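PDB 4E8O: Aac(6')-Ih protein from Acinetobacter baumannii, which probably transfers the acetyl group of acetyl coenzyme A to the 6'-amino group of aminoglycoside antibiotics, a modification that gives resistance. Local coordinates for residues T59-L67 and L117-F128; A75-R84 and P95-L105. All blocks are in the same frame, centred on the assembly; numbering follows the deposited sequence.

Interaction 1: residues T59-L67 and L117-F128; sequences TQAHRLQLL and LVQQVEIWAKQF
L64 and L66 of strand 63-67 point at helix 117-127, which runs nearly antiparallel over the strand. The two axes come within 9.8 Å and their N-to-C directions differ by 150°. This is helix-on-sheet packing in the GNAT acetyltransferase fold. The alpha carbons of L66 and L117 lie near each other at one end. Those of L64 and V121 do so in the middle, and those of H62 and F128 at the other end. No hydrogen bond joins the two segments.

W124 is central. Its CG is anti to the backbone N (chi1 172°), and the indole extends from the helix to the strand. L64 CB lies 3.6 Å from the centroid of the six-membered ring, only 5° off the ring normal. This is a CH-pi contact over the face. The two side chains overlap while pointing opposite ways. L64 CD2 lies along CE3, CD2 and CG of the indole and also reaches W124 CB. The opposite face of the indole carries F128 CD2, near the rim. The indole is therefore held between a leucine and a phenylalanine. At its edge, W124 CH2 approaches H62 O at 3.5 Å.

L66 packs nearer the N-terminal end of segment 117-128. Its CB meets L117 CD2 at 3.9 Å, and its CD1 touches Q120 CB at 3.6 Å. Q120 bends at chi2, and its amide end leads away from the strand. I24 of strand 23-26 also touches L66, L117 and Q120.

At the far end a type I beta turn from Q60 to R63 leads into the strand. A61 sits in this turn. Its carbonyl oxygen lies near the plane of the F128 ring, at the edge, with A61 O 3.1 Å from F128 CZ.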
loop_
_atom_site.group_PDB
_atom_site.type_symbol
_atom_site.label_atom_id
_atom_site.label_comp_id
_atom_site.label_asym_id
_atom_site.label_seq_id
_atom_site.Cartn_x
_atom_site.Cartn_y
_atom_site.Cartn_z
ATOM N N THR B 59 -14.559 13.494 -9.343
ATOM C CA THR B 59 -14.821 12.995 -10.694
ATOM C C THR B 59 -14.474 11.512 -10.820
ATOM O O THR B 59 -14.704 10.904 -11.868
ATOM C CB THR B 59 -14.006 13.756 -11.758
ATOM O OG1 THR B 59 -12.620 13.416 -11.631
ATOM C CG2 THR B 59 -14.178 15.258 -11.600
ATOM N N GLN B 60 -13.914 10.936 -9.759
ATOM C CA GLN B 60 -13.381 9.573 -9.820
ATOM C C GLN B 60 -14.353 8.512 -9.294
ATOM O O GLN B 60 -14.878 8.632 -8.188
ATOM C CB GLN B 60 -12.032 9.496 -9.083
ATOM C CG GLN B 60 -10.899 10.252 -9.801
ATOM C CD GLN B 60 -9.625 10.365 -8.974
ATOM O OE1 GLN B 60 -9.642 10.195 -7.758
ATOM N NE2 GLN B 60 -8.513 10.656 -9.639
ATOM N N ALA B 61 -14.579 7.475 -10.097
ATOM C CA ALA B 61 -15.517 6.406 -9.756
ATOM C C ALA B 61 -15.016 5.502 -8.634
ATOM O O ALA B 61 -15.814 4.889 -7.927
ATOM C CB ALA B 61 -15.846 5.581 -10.997
ATOM N N HIS B 62 -13.697 5.412 -8.482
ATOM C CA HIS B 62 -13.094 4.556 -7.458
ATOM C C HIS B 62 -12.866 5.299 -6.141
ATOM O O HIS B 62 -12.197 4.788 -5.235
ATOM C CB HIS B 62 -11.768 3.985 -7.961
ATOM C CG HIS B 62 -10.695 5.015 -8.139
ATOM N ND1 HIS B 62 -10.669 5.890 -9.206
ATOM C CD2 HIS B 62 -9.609 5.310 -7.386
ATOM C CE1 HIS B 62 -9.612 6.678 -9.101
ATOM N NE2 HIS B 62 -8.953 6.345 -8.006
ATOM N N ARG B 63 -13.421 6.502 -6.036
ATOM C CA ARG B 63 -13.270 7.311 -4.832
ATOM C C ARG B 63 -14.618 7.685 -4.232
ATOM O O ARG B 63 -15.584 7.956 -4.958
ATOM C CB ARG B 63 -12.479 8.587 -5.143
ATOM C CG ARG B 63 -11.056 8.344 -5.622
ATOM C CD ARG B 63 -10.206 7.696 -4.544
ATOM N NE ARG B 63 -10.227 8.461 -3.299
ATOM C CZ ARG B 63 -9.140 8.867 -2.646
ATOM N NH1 ARG B 63 -7.930 8.581 -3.113
ATOM N NH2 ARG B 63 -9.263 9.560 -1.523
ATOM N N LEU B 64 -14.683 7.698 -2.903
ATOM C CA LEU B 64 -15.890 8.134 -2.210
ATOM C C LEU B 64 -15.515 9.168 -1.160
ATOM O O LEU B 64 -14.559 8.975 -0.398
ATOM C CB LEU B 64 -16.606 6.951 -1.544
ATOM C CG LEU B 64 -17.992 7.272 -0.968
ATOM C CD1 LEU B 64 -19.018 7.444 -2.080
ATOM C CD2 LEU B 64 -18.460 6.215 0.023
ATOM N N GLN B 65 -16.257 10.269 -1.126
ATOM C CA GLN B 65 -16.029 11.293 -0.116
ATOM C C GLN B 65 -17.363 11.761 0.445
ATOM O O GLN B 65 -18.278 12.111 -0.309
ATOM C CB GLN B 65 -15.221 12.461 -0.698
ATOM C CG GLN B 65 -15.645 12.893 -2.099
ATOM C CD GLN B 65 -14.969 12.093 -3.199
ATOM O OE1 GLN B 65 -13.806 11.698 -3.076
ATOM N NE2 GLN B 65 -15.697 11.850 -4.284
ATOM N N LEU B 66 -17.485 11.749 1.768
ATOM C CA LEU B 66 -18.763 12.058 2.402
ATOM C C LEU B 66 -18.632 13.191 3.416
ATOM O O LEU B 66 -17.545 13.439 3.946
ATOM C CB LEU B 66 -19.330 10.813 3.094
ATOM C CG LEU B 66 -19.370 9.509 2.299
ATOM C CD1 LEU B 66 -19.860 8.370 3.171
ATOM C CD2 LEU B 66 -20.261 9.634 1.080
ATOM N N LEU B 67 -19.744 13.882 3.660
ATOM C CA LEU B 67 -19.852 14.846 4.747
ATOM C C LEU B 67 -21.074 14.500 5.586
ATOM O O LEU B 67 -22.074 13.995 5.065
ATOM C CB LEU B 67 -19.996 16.272 4.203
ATOM C CG LEU B 67 -18.731 17.033 3.803
ATOM C CD1 LEU B 67 -19.063 18.216 2.907
ATOM C CD2 LEU B 67 -17.985 17.507 5.034
ATOM N N LEU B 117 -20.783 6.645 8.853
ATOM C CA LEU B 117 -19.961 6.975 7.693
ATOM C C LEU B 117 -19.294 5.718 7.134
ATOM O O LEU B 117 -19.308 5.481 5.924
ATOM C CB LEU B 117 -18.912 8.028 8.061
ATOM C CG LEU B 117 -19.410 9.461 8.274
ATOM C CD1 LEU B 117 -18.390 10.273 9.058
ATOM C CD2 LEU B 117 -19.693 10.130 6.945
ATOM N N VAL B 118 -18.720 4.916 8.027
ATOM C CA VAL B 118 -18.093 3.651 7.658
ATOM C C VAL B 118 -19.087 2.732 6.952
ATOM O O VAL B 118 -18.761 2.127 5.928
ATOM C CB VAL B 118 -17.513 2.946 8.901
ATOM C CG1 VAL B 118 -17.199 1.481 8.613
ATOM C CG2 VAL B 118 -16.275 3.681 9.392
ATOM N N GLN B 119 -20.304 2.654 7.489
ATOM C CA GLN B 119 -21.351 1.810 6.917
ATOM C C GLN B 119 -21.718 2.211 5.491
ATOM O O GLN B 119 -22.122 1.366 4.695
ATOM C CB GLN B 119 -22.605 1.825 7.803
ATOM C CG GLN B 119 -22.451 1.055 9.105
ATOM C CD GLN B 119 -23.739 0.968 9.902
ATOM O OE1 GLN B 119 -23.714 0.895 11.131
ATOM N NE2 GLN B 119 -24.874 0.959 9.205
ATOM N N GLN B 120 -21.584 3.496 5.173
ATOM C CA GLN B 120 -21.878 3.973 3.825
ATOM C C GLN B 120 -20.813 3.524 2.831
ATOM O O GLN B 120 -21.116 3.278 1.665
ATOM C CB GLN B 120 -22.022 5.498 3.803
ATOM C CG GLN B 120 -23.292 6.007 4.482
ATOM C CD GLN B 120 -24.563 5.511 3.808
ATOM O OE1 GLN B 120 -24.697 5.568 2.583
ATOM N NE2 GLN B 120 -25.500 5.013 4.609
ATOM N N VAL B 121 -19.569 3.412 3.291
ATOM C CA VAL B 121 -18.486 2.916 2.441
ATOM C C VAL B 121 -18.713 1.452 2.065
ATOM O O VAL B 121 -18.492 1.060 0.916
ATOM C CB VAL B 121 -17.121 3.037 3.135
ATOM C CG1 VAL B 121 -15.999 2.632 2.188
ATOM C CG2 VAL B 121 -16.907 4.454 3.619
ATOM N N GLU B 122 -19.152 0.653 3.036
ATOM C CA GLU B 122 -19.359 -0.782 2.838
ATOM C C GLU B 122 -20.449 -1.065 1.814
ATOM O O GLU B 122 -20.297 -1.945 0.967
ATOM C CB GLU B 122 -19.688 -1.472 4.170
ATOM C CG GLU B 122 -18.560 -1.400 5.194
ATOM C CD GLU B 122 -18.840 -2.209 6.448
ATOM O OE1 GLU B 122 -19.760 -3.059 6.429
ATOM O OE2 GLU B 122 -18.129 -2.001 7.454
ATOM N N ILE B 123 -21.551 -0.322 1.907
ATOM C CA ILE B 123 -22.622 -0.399 0.917
ATOM C C ILE B 123 -22.041 -0.080 -0.455
ATOM O O ILE B 123 -22.298 -0.784 -1.432
ATOM C CB ILE B 123 -23.751 0.599 1.236
ATOM C CG1 ILE B 123 -24.344 0.306 2.617
ATOM C CG2 ILE B 123 -24.829 0.557 0.163
ATOM C CD1 ILE B 123 -25.400 1.302 3.067
ATOM N N TRP B 124 -21.238 0.978 -0.505
ATOM C CA TRP B 124 -20.567 1.401 -1.729
ATOM C C TRP B 124 -19.519 0.391 -2.195
ATOM O O TRP B 124 -19.447 0.065 -3.378
ATOM C CB TRP B 124 -19.923 2.775 -1.511
ATOM C CG TRP B 124 -19.047 3.236 -2.647
ATOM C CD1 TRP B 124 -19.450 3.613 -3.896
ATOM C CD2 TRP B 124 -17.622 3.392 -2.623
ATOM N NE1 TRP B 124 -18.365 3.981 -4.651
ATOM C CE2 TRP B 124 -17.229 3.855 -3.892
ATOM C CE3 TRP B 124 -16.642 3.179 -1.651
ATOM C CZ2 TRP B 124 -15.894 4.110 -4.216
ATOM C CZ3 TRP B 124 -15.321 3.434 -1.969
ATOM C CH2 TRP B 124 -14.957 3.898 -3.240
ATOM N N ALA B 125 -18.709 -0.105 -1.265
ATOM C CA ALA B 125 -17.649 -1.049 -1.605
ATOM C C ALA B 125 -18.210 -2.379 -2.101
ATOM O O ALA B 125 -17.587 -3.050 -2.924
ATOM C CB ALA B 125 -16.739 -1.270 -0.411
ATOM N N LYS B 126 -19.380 -2.760 -1.591
ATOM C CA LYS B 126 -20.047 -3.990 -2.016
ATOM C C LYS B 126 -20.374 -3.959 -3.502
ATOM O O LYS B 126 -20.371 -4.997 -4.164
ATOM C CB LYS B 126 -21.335 -4.199 -1.216
ATOM C CG LYS B 126 -21.219 -5.202 -0.084
ATOM C CD LYS B 126 -22.229 -4.897 1.015
ATOM C CE LYS B 126 -22.314 -6.031 2.028
ATOM N NZ LYS B 126 -22.568 -5.525 3.413
ATOM N N GLN B 127 -20.668 -2.766 -4.015
ATOM C CA GLN B 127 -20.958 -2.589 -5.434
ATOM C C GLN B 127 -19.742 -2.936 -6.280
ATOM O O GLN B 127 -19.875 -3.406 -7.405
ATOM C CB GLN B 127 -21.377 -1.146 -5.726
ATOM C CG GLN B 127 -22.802 -0.792 -5.335
ATOM C CD GLN B 127 -23.347 0.345 -6.178
ATOM O OE1 GLN B 127 -22.636 0.901 -7.018
ATOM N NE2 GLN B 127 -24.613 0.691 -5.965
ATOM N N PHE B 128 -18.556 -2.701 -5.726
ATOM C CA PHE B 128 -17.309 -2.961 -6.432
ATOM C C PHE B 128 -16.830 -4.401 -6.248
ATOM O O PHE B 128 -15.687 -4.723 -6.574
ATOM C CB PHE B 128 -16.227 -1.976 -5.972
ATOM C CG PHE B 128 -16.295 -0.631 -6.648
ATOM C CD1 PHE B 128 -15.656 -0.424 -7.861
ATOM C CD2 PHE B 128 -16.986 0.427 -6.069
ATOM C CE1 PHE B 128 -15.707 0.808 -8.492
ATOM C CE2 PHE B 128 -17.041 1.665 -6.695
ATOM C CZ PHE B 128 -16.400 1.853 -7.908
#

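Interaction 2: residues A75-R84 and P95-L105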
loop_
_atom_site.group_PDB
_atom_site.type_symbol
_atom_site.label_atom_id
_atom_site.label_comp_id
_atom_site.label_asym_id
_atom_site.label_seq_id
_atom_site.Cartn_x
_atom_site.Cartn_y
_atom_site.Cartn_z
ATOM N N ALA B 75 -21.228 21.301 8.794
ATOM C CA ALA B 75 -20.471 20.098 8.472
ATOM C C ALA B 75 -19.623 19.722 9.679
ATOM O O ALA B 75 -18.737 20.482 10.082
ATOM C CB ALA B 75 -19.595 20.325 7.256
ATOM N N ILE B 76 -19.898 18.554 10.259
ATOM C CA ILE B 76 -19.243 18.153 11.502
ATOM C C ILE B 76 -18.359 16.914 11.370
ATOM O O ILE B 76 -17.658 16.550 12.316
ATOM C CB ILE B 76 -20.262 17.983 12.672
ATOM C CG1 ILE B 76 -21.415 17.044 12.291
ATOM C CG2 ILE B 76 -20.805 19.334 13.107
ATOM C CD1 ILE B 76 -21.128 15.561 12.506
ATOM N N ALA B 77 -18.398 16.270 10.204
ATOM C CA ALA B 77 -17.587 15.079 9.954
ATOM C C ALA B 77 -17.376 14.836 8.462
ATOM O O ALA B 77 -18.200 15.242 7.640
ATOM C CB ALA B 77 -18.220 13.854 10.599
ATOM N N MET B 78 -16.276 14.167 8.122
ATOM C CA MET B 78 -15.977 13.808 6.736
ATOM C C MET B 78 -15.295 12.451 6.671
ATOM O O MET B 78 -14.656 12.027 7.633
ATOM C CB MET B 78 -15.059 14.847 6.088
ATOM C CG MET B 78 -13.760 15.074 6.844
ATOM S SD MET B 78 -12.385 15.592 5.790
ATOM C CE MET B 78 -11.768 14.000 5.250
ATOM N N LEU B 79 -15.428 11.782 5.529
ATOM C CA LEU B 79 -14.739 10.524 5.273
ATOM C C LEU B 79 -14.292 10.496 3.818
ATOM O O LEU B 79 -14.990 11.004 2.933
ATOM C CB LEU B 79 -15.666 9.335 5.553
ATOM C CG LEU B 79 -15.135 7.927 5.255
ATOM C CD1 LEU B 79 -15.748 6.915 6.200
ATOM C CD2 LEU B 79 -15.423 7.522 3.820
ATOM N N GLU B 80 -13.134 9.897 3.568
ATOM C CA GLU B 80 -12.693 9.643 2.207
ATOM C C GLU B 80 -12.284 8.182 2.102
ATOM O O GLU B 80 -11.645 7.644 3.003
ATOM C CB GLU B 80 -11.533 10.579 1.825
ATOM C CG GLU B 80 -11.889 12.061 1.951
ATOM C CD GLU B 80 -10.779 12.997 1.503
ATOM O OE1 GLU B 80 -9.876 12.566 0.748
ATOM O OE2 GLU B 80 -10.816 14.182 1.904
ATOM N N ALA B 81 -12.657 7.528 1.010
ATOM C CA ALA B 81 -12.292 6.130 0.832
ATOM C C ALA B 81 -11.998 5.875 -0.627
ATOM O O ALA B 81 -12.366 6.677 -1.490
ATOM C CB ALA B 81 -13.404 5.209 1.327
ATOM N N SER B 82 -11.330 4.759 -0.906
ATOM C CA SER B 82 -11.017 4.395 -2.279
ATOM C C SER B 82 -11.181 2.901 -2.484
ATOM O O SER B 82 -11.261 2.135 -1.518
ATOM C CB SER B 82 -9.584 4.789 -2.621
ATOM O OG SER B 82 -8.658 4.136 -1.767
ATOM N N ILE B 83 -11.249 2.494 -3.749
ATOM C CA ILE B 83 -11.155 1.089 -4.105
ATOM C C ILE B 83 -9.731 0.855 -4.599
ATOM O O ILE B 83 -9.257 1.576 -5.480
ATOM C CB ILE B 83 -12.144 0.707 -5.221
ATOM C CG1 ILE B 83 -13.577 1.117 -4.852
ATOM C CG2 ILE B 83 -12.055 -0.784 -5.509
ATOM C CD1 ILE B 83 -14.130 0.428 -3.608
ATOM N N ARG B 84 -9.047 -0.135 -4.028
ATOM C CA ARG B 84 -7.648 -0.409 -4.368
ATOM C C ARG B 84 -7.533 -1.715 -5.131
ATOM O O ARG B 84 -8.103 -2.725 -4.713
ATOM C CB ARG B 84 -6.795 -0.509 -3.102
ATOM C CG ARG B 84 -6.792 0.727 -2.226
ATOM C CD ARG B 84 -6.221 1.925 -2.955
ATOM N NE ARG B 84 -5.892 3.013 -2.035
ATOM C CZ ARG B 84 -4.723 3.131 -1.410
ATOM N NH1 ARG B 84 -3.765 2.228 -1.605
ATOM N NH2 ARG B 84 -4.507 4.154 -0.596
ATOM N N PRO B 95 -10.225 -6.565 -5.700
ATOM C CA PRO B 95 -9.923 -5.299 -5.016
ATOM C C PRO B 95 -10.433 -5.249 -3.575
ATOM O O PRO B 95 -11.152 -6.156 -3.149
ATOM C CB PRO B 95 -10.664 -4.261 -5.869
ATOM C CG PRO B 95 -11.823 -5.013 -6.443
ATOM C CD PRO B 95 -11.331 -6.423 -6.667
ATOM N N VAL B 96 -10.034 -4.216 -2.836
ATOM C CA VAL B 96 -10.515 -3.985 -1.475
ATOM C C VAL B 96 -10.871 -2.511 -1.309
ATOM O O VAL B 96 -10.327 -1.655 -2.010
ATOM C CB VAL B 96 -9.446 -4.347 -0.409
ATOM C CG1 VAL B 96 -9.078 -5.817 -0.476
ATOM C CG2 VAL B 96 -8.198 -3.478 -0.577
ATOM N N ALA B 97 -11.774 -2.206 -0.381
ATOM C CA ALA B 97 -12.045 -0.811 -0.047
ATOM C C ALA B 97 -10.929 -0.352 0.873
ATOM O O ALA B 97 -10.324 -1.170 1.559
ATOM C CB ALA B 97 -13.384 -0.674 0.637
ATOM N N PHE B 98 -10.637 0.944 0.891
ATOM C CA PHE B 98 -9.586 1.441 1.773
ATOM C C PHE B 98 -9.975 2.783 2.369
ATOM O O PHE B 98 -10.411 3.681 1.645
ATOM C CB PHE B 98 -8.251 1.537 1.022
ATOM C CG PHE B 98 -7.075 1.885 1.902
ATOM C CD1 PHE B 98 -6.287 0.888 2.462
ATOM C CD2 PHE B 98 -6.746 3.208 2.149
ATOM C CE1 PHE B 98 -5.201 1.207 3.265
ATOM C CE2 PHE B 98 -5.661 3.538 2.949
ATOM C CZ PHE B 98 -4.887 2.535 3.509
ATOM N N LEU B 99 -9.827 2.911 3.687
ATOM C CA LEU B 99 -10.162 4.150 4.385
ATOM C C LEU B 99 -9.009 5.134 4.269
ATOM O O LEU B 99 -7.938 4.917 4.843
ATOM C CB LEU B 99 -10.469 3.879 5.864
ATOM C CG LEU B 99 -11.014 5.077 6.640
ATOM C CD1 LEU B 99 -12.348 5.482 6.059
ATOM C CD2 LEU B 99 -11.146 4.777 8.129
ATOM N N GLU B 100 -9.222 6.212 3.521
ATOM C CA GLU B 100 -8.168 7.189 3.310
ATOM C C GLU B 100 -8.133 8.185 4.454
ATOM O O GLU B 100 -7.060 8.623 4.866
ATOM C CB GLU B 100 -8.366 7.914 1.980
ATOM C CG GLU B 100 -8.437 6.989 0.771
ATOM C CD GLU B 100 -7.075 6.555 0.279
ATOM O OE1 GLU B 100 -6.061 7.055 0.806
ATOM O OE2 GLU B 100 -7.012 5.714 -0.646
ATOM N N GLY B 101 -9.306 8.538 4.972
ATOM C CA GLY B 101 -9.373 9.499 6.052
ATOM C C GLY B 101 -10.759 9.620 6.637
ATOM O O GLY B 101 -11.761 9.554 5.922
ATOM N N ILE B 102 -10.812 9.797 7.951
ATOM C CA ILE B 102 -12.069 10.063 8.622
ATOM C C ILE B 102 -11.811 11.109 9.697
ATOM O O ILE B 102 -10.767 11.092 10.355
ATOM C CB ILE B 102 -12.672 8.773 9.218
ATOM C CG1 ILE B 102 -14.047 9.049 9.832
ATOM C CG2 ILE B 102 -11.704 8.129 10.208
ATOM C CD1 ILE B 102 -14.734 7.813 10.377
ATOM N N PHE B 103 -12.741 12.042 9.852
ATOM C CA PHE B 103 -12.605 13.054 10.884
ATOM C C PHE B 103 -13.966 13.471 11.396
ATOM O O PHE B 103 -14.833 13.854 10.616
ATOM C CB PHE B 103 -11.865 14.283 10.357
ATOM C CG PHE B 103 -11.894 15.446 11.302
ATOM C CD1 PHE B 103 -11.046 15.486 12.398
ATOM C CD2 PHE B 103 -12.781 16.492 11.105
ATOM C CE1 PHE B 103 -11.078 16.554 13.279
ATOM C CE2 PHE B 103 -12.819 17.559 11.976
ATOM C CZ PHE B 103 -11.964 17.593 13.066
ATOM N N VAL B 104 -14.145 13.390 12.708
ATOM C CA VAL B 104 -15.357 13.863 13.356
ATOM C C VAL B 104 -14.953 14.898 14.396
ATOM O O VAL B 104 -13.977 14.695 15.123
ATOM C CB VAL B 104 -16.103 12.713 14.058
ATOM C CG1 VAL B 104 -17.412 13.209 14.652
ATOM C CG2 VAL B 104 -16.360 11.568 13.088
ATOM N N LEU B 105 -15.678 16.014 14.451
ATOM C CA LEU B 105 -15.469 17.000 15.510
ATOM C C LEU B 105 -15.711 16.340 16.861
ATOM O O LEU B 105 -16.664 15.574 17.008
ATOM C CB LEU B 105 -16.399 18.200 15.323
ATOM C CG LEU B 105 -16.055 19.103 14.139
ATOM C CD1 LEU B 105 -17.104 20.185 13.947
ATOM C CD2 LEU B 105 -14.695 19.719 14.359
#
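R84 reaches from strand 75-84 across strand 96-104, on the sheet face that also carries S82 and F98. R84 CB meets CG2 of V96, its partner in an antiparallel hydrogen-bonded pair, at 4.1 Å. CG rests on F98 CB. The chain bends at chi2 (-62°), which turns the guanidinium over the F98 ring. R84 CZ stands 4.4 Å from the ring centroid, a cation-pi contact with the two planes 34° apart. NE donates to S82 OG and to E100 OE2. R84 NH2 makes a salt bridge to E100 OE2 at 3.0 Å. Two nitrogens on one side of the guanidinium thus hold the same oxygen, and it lies in the guanidinium plane.

E100 OE2 also accepts from S82 OG, through its anti lone pair. Three donors therefore fix this carboxylate oxygen. R63 adds a long, weak ion pair to it.

E100 reaches this position because the strand is irregular there. E100 and G101 share E80 as their partner, and E80 O accepts from E100 N at 2.9 Å and from G101 N at 3.2 Å. The two donors come from the same face of the carbonyl plane. The E80 carboxylate itself is bound by R39 and W35.

On the other sheet face the side chains are apolar. L79 CD1 packs on L99 CD1 at 3.7 Å, and A77 CB meets V104 CG2.

The strands form an antiparallel beta hairpin at the centre of the GNAT sheet. The classic beta bulge in strand 96-104 is a hallmark of this fold.

How the interactions relate
The two contacts share one sheet, and their centres are about 8 Å apart. Strand 63-69 of interaction 1 is hydrogen-bonded to strand 75-84 of interaction 2: A81 N lies 2.8 Å from L64 O, and L66 N lies 2.9 Å from L79 O. Helix 113-127 follows strand 96-104 in the chain and packs back over the sheet strands of both contacts. V121 CG2 comes within 3.4 Å of L79 CD2, and W124 also touches I83. R63 turns to the other sheet face, towards S82. In GNAT enzymes acetyl coenzyme A usually binds near the bulged strand and the start of the following helix, so 95-105 probably borders the cofactor site.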